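Local coordinates for periplasmic branched-chain amino acid-binding protein (Burkholderia mallei, PDB 3I09), which probably binds branched-chain amino acids or related small carboxylates in the periplasm for uptake by an ABC transporter, at residues T109-D123 / Y318-H331. Numbering follows the deposited sequence.
Sequences TNEQCTPYTVHYAYD and YAKGYIRTDGSMIH. With AAE (acetoacetic acid), chain C.
The carbonyl oxygen of H119 is held twice: M329 N donates to H119 O over 2.9 Å at an N-H...O angle of 179°, and a water gives it one hydrogen while handing the other to M329 O. On the other side of S328, H119 N donates to G327 O over 2.8 Å. These two bonds, flanking S328, and a register that advances in the same direction on both chains define a single parallel bridge between H119 and S328. The CA of G327 comes within 3.3 Å of T117 O.

A water network extends the contact. One water lies 2.6 Å from T109 OG1, is equally close to S328 OG and donates to D326 OD2. D326 is itself held by R324, whose NE and NH2 take one carboxylate oxygen each in a salt bridge, while S328 N reaches OD1 from the face opposite R324 NE, closing an Asx turn.

In the type I periplasmic binding protein fold, strand 117-119 is an outermost strand of a six-stranded mixed sheet, pairing with strand 97-100 along its other edge. The bridge thus joins that sheet to the antiparallel one containing 320-323 and 329-338.

Beyond the bridge, selenomethionine M329 bends at both chi2 (-80°) and chi3 (-88°), which brings CE over one face of the Y120 ring, 3.8 Å from Y120 CE2. The ring of Y318 runs nearly parallel to that of Y120 but is slid aside with little overlap; the Y120 and Y318 hydroxyls bond to S285 and S252. H331 NE2 donates to A121 O over 2.8 Å, from above the carbonyl plane, and ND1 donates to M329 O. Two carbonyl acceptors would suit a doubly protonated imidazole. Nearby, Y120 O is buried without a polar partner, H331 CE1 being 3.2 Å from it.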
loop_
_atom_site.group_PDB
_atom_site.type_symbol
_atom_site.label_atom_id
_atom_site.label_comp_id
_atom_site.label_asym_id
_atom_site.label_seq_id
_atom_site.Cartn_x
_atom_site.Cartn_y
_atom_site.Cartn_z
ATOM N N THR A 109 -11.983 -4.215 -0.267
ATOM C CA THR A 109 -12.392 -5.395 -1.026
ATOM C C THR A 109 -13.241 -6.342 -0.182
ATOM O O THR A 109 -13.403 -7.500 -0.495
ATOM C CB THR A 109 -11.161 -6.131 -1.578
ATOM O OG1 THR A 109 -10.316 -6.512 -0.494
ATOM C CG2 THR A 109 -10.376 -5.197 -2.576
ATOM N N ASN A 110 -13.800 -5.804 0.896
ATOM C CA ASN A 110 -14.539 -6.576 1.862
ATOM C C ASN A 110 -15.828 -5.834 2.188
ATOM O O ASN A 110 -16.689 -5.759 1.307
ATOM C CB ASN A 110 -13.650 -6.902 3.061
ATOM C CG ASN A 110 -12.789 -8.108 2.798
ATOM O OD1 ASN A 110 -13.302 -9.259 2.758
ATOM N ND2 ASN A 110 -11.496 -7.877 2.568
ATOM N N GLU A 111 -15.944 -5.244 3.376
ATOM C CA GLU A 111 -17.190 -4.564 3.760
ATOM C C GLU A 111 -17.601 -3.459 2.784
ATOM O O GLU A 111 -18.792 -3.170 2.661
ATOM C CB GLU A 111 -17.096 -3.992 5.175
ATOM C CG GLU A 111 -17.036 -5.035 6.289
ATOM C CD GLU A 111 -15.650 -5.590 6.557
ATOM O OE1 GLU A 111 -14.666 -5.175 5.876
ATOM O OE2 GLU A 111 -15.548 -6.429 7.489
ATOM N N GLN A 112 -16.624 -2.812 2.142
ATOM C CA GLN A 112 -16.896 -1.721 1.219
ATOM C C GLN A 112 -16.473 -2.031 -0.210
ATOM O O GLN A 112 -16.151 -1.123 -0.985
ATOM C CB GLN A 112 -16.275 -0.424 1.748
ATOM C CG GLN A 112 -16.924 -0.044 3.093
ATOM C CD GLN A 112 -16.400 1.241 3.732
ATOM O OE1 GLN A 112 -16.116 1.279 4.951
ATOM N NE2 GLN A 112 -16.309 2.294 2.957
ATOM N N CYS A 113 -16.559 -3.314 -0.593
ATOM C CA CYS A 113 -16.212 -3.704 -1.943
ATOM C C CYS A 113 -17.234 -3.130 -2.925
ATOM O O CYS A 113 -18.401 -2.868 -2.571
ATOM C CB CYS A 113 -16.104 -5.219 -2.062
ATOM S SG CYS A 113 -17.704 -6.052 -1.994
ATOM N N THR A 114 -16.771 -2.838 -4.126
ATOM C CA THR A 114 -17.638 -2.287 -5.170
ATOM C C THR A 114 -17.257 -2.954 -6.487
ATOM O O THR A 114 -16.172 -3.501 -6.605
ATOM C CB THR A 114 -17.547 -0.733 -5.311
ATOM O OG1 THR A 114 -16.676 -0.364 -6.367
ATOM C CG2 THR A 114 -17.076 -0.018 -3.994
ATOM N N PRO A 115 -18.130 -2.884 -7.470
ATOM C CA PRO A 115 -17.845 -3.379 -8.792
ATOM C C PRO A 115 -16.912 -2.507 -9.617
ATOM O O PRO A 115 -16.554 -2.921 -10.708
ATOM C CB PRO A 115 -19.216 -3.382 -9.479
ATOM C CG PRO A 115 -20.195 -3.106 -8.434
ATOM C CD PRO A 115 -19.483 -2.308 -7.403
ATOM N N TYR A 116 -16.515 -1.351 -9.078
ATOM C CA TYR A 116 -15.670 -0.399 -9.780
ATOM C C TYR A 116 -14.308 -0.177 -9.134
ATOM O O TYR A 116 -13.593 0.749 -9.544
ATOM C CB TYR A 116 -16.425 0.946 -9.902
ATOM C CG TYR A 116 -17.693 0.772 -10.704
ATOM C CD1 TYR A 116 -17.653 0.736 -12.095
ATOM C CD2 TYR A 116 -18.897 0.524 -10.085
ATOM C CE1 TYR A 116 -18.796 0.507 -12.843
ATOM C CE2 TYR A 116 -20.053 0.311 -10.838
ATOM C CZ TYR A 116 -19.985 0.291 -12.202
ATOM O OH TYR A 116 -21.130 0.063 -12.937
ATOM N N THR A 117 -13.947 -1.017 -8.151
ATOM C CA THR A 117 -12.754 -0.811 -7.333
ATOM C C THR A 117 -11.713 -1.874 -7.613
ATOM O O THR A 117 -12.043 -3.053 -7.690
ATOM C CB THR A 117 -13.139 -0.855 -5.871
ATOM O OG1 THR A 117 -14.134 0.162 -5.625
ATOM C CG2 THR A 117 -11.885 -0.670 -4.948
ATOM N N VAL A 118 -10.466 -1.453 -7.769
ATOM C CA VAL A 118 -9.353 -2.359 -7.831
ATOM C C VAL A 118 -8.395 -1.974 -6.705
ATOM O O VAL A 118 -8.042 -0.794 -6.585
ATOM C CB VAL A 118 -8.637 -2.260 -9.183
ATOM C CG1 VAL A 118 -7.393 -3.175 -9.214
ATOM C CG2 VAL A 118 -9.621 -2.619 -10.295
ATOM N N HIS A 119 -7.954 -2.969 -5.920
ATOM C CA HIS A 119 -6.967 -2.741 -4.867
ATOM C C HIS A 119 -5.684 -3.406 -5.342
ATOM O O HIS A 119 -5.569 -4.625 -5.393
ATOM C CB HIS A 119 -7.465 -3.262 -3.508
ATOM C CG HIS A 119 -6.801 -2.593 -2.322
ATOM N ND1 HIS A 119 -7.016 -3.008 -1.027
ATOM C CD2 HIS A 119 -6.004 -1.502 -2.234
ATOM C CE1 HIS A 119 -6.322 -2.249 -0.199
ATOM N NE2 HIS A 119 -5.699 -1.320 -0.900
ATOM N N TYR A 120 -4.728 -2.571 -5.749
ATOM C CA TYR A 120 -3.708 -3.015 -6.673
ATOM C C TYR A 120 -2.422 -3.582 -6.069
ATOM O O TYR A 120 -1.864 -4.542 -6.630
ATOM C CB TYR A 120 -3.345 -1.907 -7.660
ATOM C CG TYR A 120 -2.650 -2.382 -8.931
ATOM C CD1 TYR A 120 -3.389 -2.769 -10.048
ATOM C CD2 TYR A 120 -1.244 -2.337 -9.049
ATOM C CE1 TYR A 120 -2.759 -3.146 -11.236
ATOM C CE2 TYR A 120 -0.601 -2.741 -10.235
ATOM C CZ TYR A 120 -1.373 -3.118 -11.333
ATOM O OH TYR A 120 -0.788 -3.527 -12.510
ATOM N N ALA A 121 -1.925 -2.971 -4.993
ATOM C CA ALA A 121 -0.542 -3.228 -4.531
ATOM C C ALA A 121 -0.376 -4.130 -3.319
ATOM O O ALA A 121 0.491 -5.018 -3.307
ATOM C CB ALA A 121 0.198 -1.914 -4.310
ATOM N N TYR A 122 -1.162 -3.887 -2.290
ATOM C CA TYR A 122 -1.069 -4.612 -1.016
ATOM C C TYR A 122 -2.353 -4.345 -0.237
ATOM O O TYR A 122 -3.094 -3.450 -0.580
ATOM C CB TYR A 122 0.124 -4.180 -0.169
ATOM C CG TYR A 122 -0.040 -2.843 0.467
ATOM C CD1 TYR A 122 -0.038 -1.683 -0.303
ATOM C CD2 TYR A 122 -0.358 -2.723 1.817
ATOM C CE1 TYR A 122 -0.257 -0.415 0.286
ATOM C CE2 TYR A 122 -0.535 -1.462 2.420
ATOM C CZ TYR A 122 -0.516 -0.328 1.654
ATOM O OH TYR A 122 -0.724 0.903 2.254
ATOM N N ASP A 123 -2.610 -5.123 0.800
ATOM C CA ASP A 123 -3.627 -4.730 1.785
ATOM C C ASP A 123 -3.255 -5.233 3.154
ATOM O O ASP A 123 -2.248 -5.932 3.345
ATOM C CB ASP A 123 -5.079 -5.120 1.389
ATOM C CG ASP A 123 -5.344 -6.616 1.365
ATOM O OD1 ASP A 123 -4.739 -7.362 2.150
ATOM O OD2 ASP A 123 -6.201 -7.021 0.528
ATOM N N TYR A 318 6.466 -4.954 -12.455
ATOM C CA TYR A 318 5.896 -4.855 -11.104
ATOM C C TYR A 318 5.380 -6.215 -10.602
ATOM O O TYR A 318 5.756 -6.649 -9.524
ATOM C CB TYR A 318 4.796 -3.772 -11.048
ATOM C CG TYR A 318 4.113 -3.770 -9.706
ATOM C CD1 TYR A 318 4.796 -3.311 -8.560
ATOM C CD2 TYR A 318 2.818 -4.253 -9.558
ATOM C CE1 TYR A 318 4.198 -3.365 -7.292
ATOM C CE2 TYR A 318 2.202 -4.332 -8.268
ATOM C CZ TYR A 318 2.919 -3.896 -7.147
ATOM O OH TYR A 318 2.297 -3.994 -5.906
ATOM N N ALA A 319 4.564 -6.898 -11.402
ATOM C CA ALA A 319 3.900 -8.108 -10.960
ATOM C C ALA A 319 3.403 -8.942 -12.100
ATOM O O ALA A 319 3.162 -8.445 -13.195
ATOM C CB ALA A 319 2.708 -7.783 -10.015
ATOM N N LYS A 320 3.237 -10.224 -11.803
ATOM C CA LYS A 320 2.387 -11.103 -12.591
ATOM C C LYS A 320 1.139 -11.346 -11.758
ATOM O O LYS A 320 1.236 -11.683 -10.584
ATOM C CB LYS A 320 3.059 -12.421 -12.904
ATOM C CG LYS A 320 4.385 -12.271 -13.649
ATOM N N GLY A 321 -0.032 -11.143 -12.348
ATOM C CA GLY A 321 -1.263 -11.334 -11.596
ATOM C C GLY A 321 -2.540 -11.125 -12.373
ATOM O O GLY A 321 -2.565 -11.219 -13.593
ATOM N N TYR A 322 -3.624 -10.917 -11.632
ATOM C CA TYR A 322 -4.927 -10.699 -12.248
ATOM C C TYR A 322 -5.803 -10.016 -11.204
ATOM O O TYR A 322 -5.437 -9.943 -10.016
ATOM C CB TYR A 322 -5.532 -12.035 -12.707
ATOM C CG TYR A 322 -5.754 -13.001 -11.575
ATOM C CD1 TYR A 322 -4.727 -13.812 -11.096
ATOM C CD2 TYR A 322 -7.007 -13.106 -10.967
ATOM C CE1 TYR A 322 -4.964 -14.713 -10.055
ATOM C CE2 TYR A 322 -7.214 -13.962 -9.940
ATOM C CZ TYR A 322 -6.214 -14.754 -9.480
ATOM O OH TYR A 322 -6.507 -15.612 -8.449
ATOM N N ILE A 323 -6.930 -9.504 -11.658
ATOM C CA ILE A 323 -7.835 -8.766 -10.769
ATOM C C ILE A 323 -9.070 -9.614 -10.621
ATOM O O ILE A 323 -9.772 -9.917 -11.600
ATOM C CB ILE A 323 -8.153 -7.367 -11.319
ATOM C CG1 ILE A 323 -6.895 -6.501 -11.402
ATOM C CG2 ILE A 323 -9.276 -6.683 -10.456
ATOM C CD1 ILE A 323 -7.074 -5.208 -12.363
ATOM N N ARG A 324 -9.359 -9.983 -9.390
ATOM C CA ARG A 324 -10.448 -10.942 -9.127
ATOM C C ARG A 324 -11.747 -10.248 -8.736
ATOM O O ARG A 324 -11.812 -9.016 -8.658
ATOM C CB ARG A 324 -10.023 -11.970 -8.093
ATOM C CG ARG A 324 -9.864 -11.443 -6.718
ATOM C CD ARG A 324 -9.542 -12.606 -5.736
ATOM N NE ARG A 324 -9.543 -12.069 -4.397
ATOM C CZ ARG A 324 -9.083 -12.680 -3.317
ATOM N NH1 ARG A 324 -8.544 -13.894 -3.397
ATOM N NH2 ARG A 324 -9.164 -12.058 -2.157
ATOM N N THR A 325 -12.778 -11.047 -8.483
ATOM C CA THR A 325 -14.119 -10.529 -8.269
ATOM C C THR A 325 -14.214 -9.405 -7.230
ATOM O O THR A 325 -14.865 -8.394 -7.471
ATOM C CB THR A 325 -15.098 -11.700 -7.910
ATOM O OG1 THR A 325 -15.082 -12.629 -8.998
ATOM C CG2 THR A 325 -16.518 -11.187 -7.712
ATOM N N ASP A 326 -13.558 -9.584 -6.092
ATOM C CA ASP A 326 -13.649 -8.607 -4.983
ATOM C C ASP A 326 -12.865 -7.332 -5.229
ATOM O O ASP A 326 -12.910 -6.408 -4.411
ATOM C CB ASP A 326 -13.264 -9.230 -3.621
ATOM C CG ASP A 326 -11.787 -9.649 -3.502
ATOM O OD1 ASP A 326 -10.992 -9.504 -4.455
ATOM O OD2 ASP A 326 -11.418 -10.170 -2.415
ATOM N N GLY A 327 -12.135 -7.307 -6.346
ATOM C CA GLY A 327 -11.324 -6.156 -6.727
ATOM C C GLY A 327 -9.840 -6.265 -6.414
ATOM O O GLY A 327 -9.072 -5.412 -6.822
ATOM N N SER A 328 -9.412 -7.261 -5.652
ATOM C CA SER A 328 -8.004 -7.386 -5.358
ATOM C C SER A 328 -7.214 -7.818 -6.586
ATOM O O SER A 328 -7.594 -8.755 -7.266
ATOM C CB SER A 328 -7.744 -8.406 -4.250
ATOM O OG SER A 328 -8.174 -7.876 -3.020
HETATM N N MSE A 329 -6.095 -7.150 -6.824
HETATM C CA MSE A 329 -5.092 -7.646 -7.774
HETATM C C MSE A 329 -4.246 -8.673 -7.055
HETATM O O MSE A 329 -3.507 -8.339 -6.128
HETATM C CB MSE A 329 -4.224 -6.484 -8.332
HETATM C CG MSE A 329 -3.596 -6.804 -9.717
HETATM SE SE MSE A 329 -2.036 -7.891 -9.522
HETATM C CE MSE A 329 -0.735 -6.452 -9.285
ATOM N N ILE A 330 -4.380 -9.947 -7.470
ATOM C CA ILE A 330 -3.680 -11.065 -6.869
ATOM C C ILE A 330 -2.293 -11.230 -7.482
ATOM O O ILE A 330 -2.139 -11.415 -8.703
ATOM C CB ILE A 330 -4.528 -12.365 -7.009
ATOM C CG1 ILE A 330 -5.939 -12.154 -6.424
ATOM C CG2 ILE A 330 -3.816 -13.519 -6.296
ATOM C CD1 ILE A 330 -5.968 -11.814 -4.936
ATOM N N HIS A 331 -1.281 -11.096 -6.636
ATOM C CA HIS A 331 0.113 -11.204 -7.006
ATOM C C HIS A 331 0.915 -11.650 -5.775
ATOM O O HIS A 331 0.527 -11.381 -4.618
ATOM C CB HIS A 331 0.645 -9.871 -7.591
ATOM C CG HIS A 331 0.476 -8.669 -6.677
ATOM N ND1 HIS A 331 -0.755 -8.221 -6.235
ATOM C CD2 HIS A 331 1.388 -7.816 -6.155
ATOM C CE1 HIS A 331 -0.585 -7.184 -5.431
ATOM N NE2 HIS A 331 0.702 -6.895 -5.393
HETATM O O1 AAE C . -3.697 2.829 4.191
HETATM C C2 AAE C . -3.018 3.671 4.805
HETATM O O3 AAE C . -3.534 4.639 5.408
HETATM C C4 AAE C . -1.513 3.474 4.869
HETATM C C5 AAE C . -0.817 4.202 3.752
HETATM O O8 AAE C . -1.455 4.677 2.783
HETATM C C9 AAE C . 0.682 4.167 3.805
HETATM O O HOH W 1 -12.546 -10.345 -0.017
HETATM O O HOH W 2 -9.545 -8.956 -1.061
HETATM O O HOH W 3 -13.807 -3.769 -4.318
HETATM O O HOH W 4 -16.854 -6.640 -6.959
HETATM O O HOH W 5 -3.752 -6.361 -4.110
HETATM O O HOH W 6 -5.975 -6.296 -2.194
#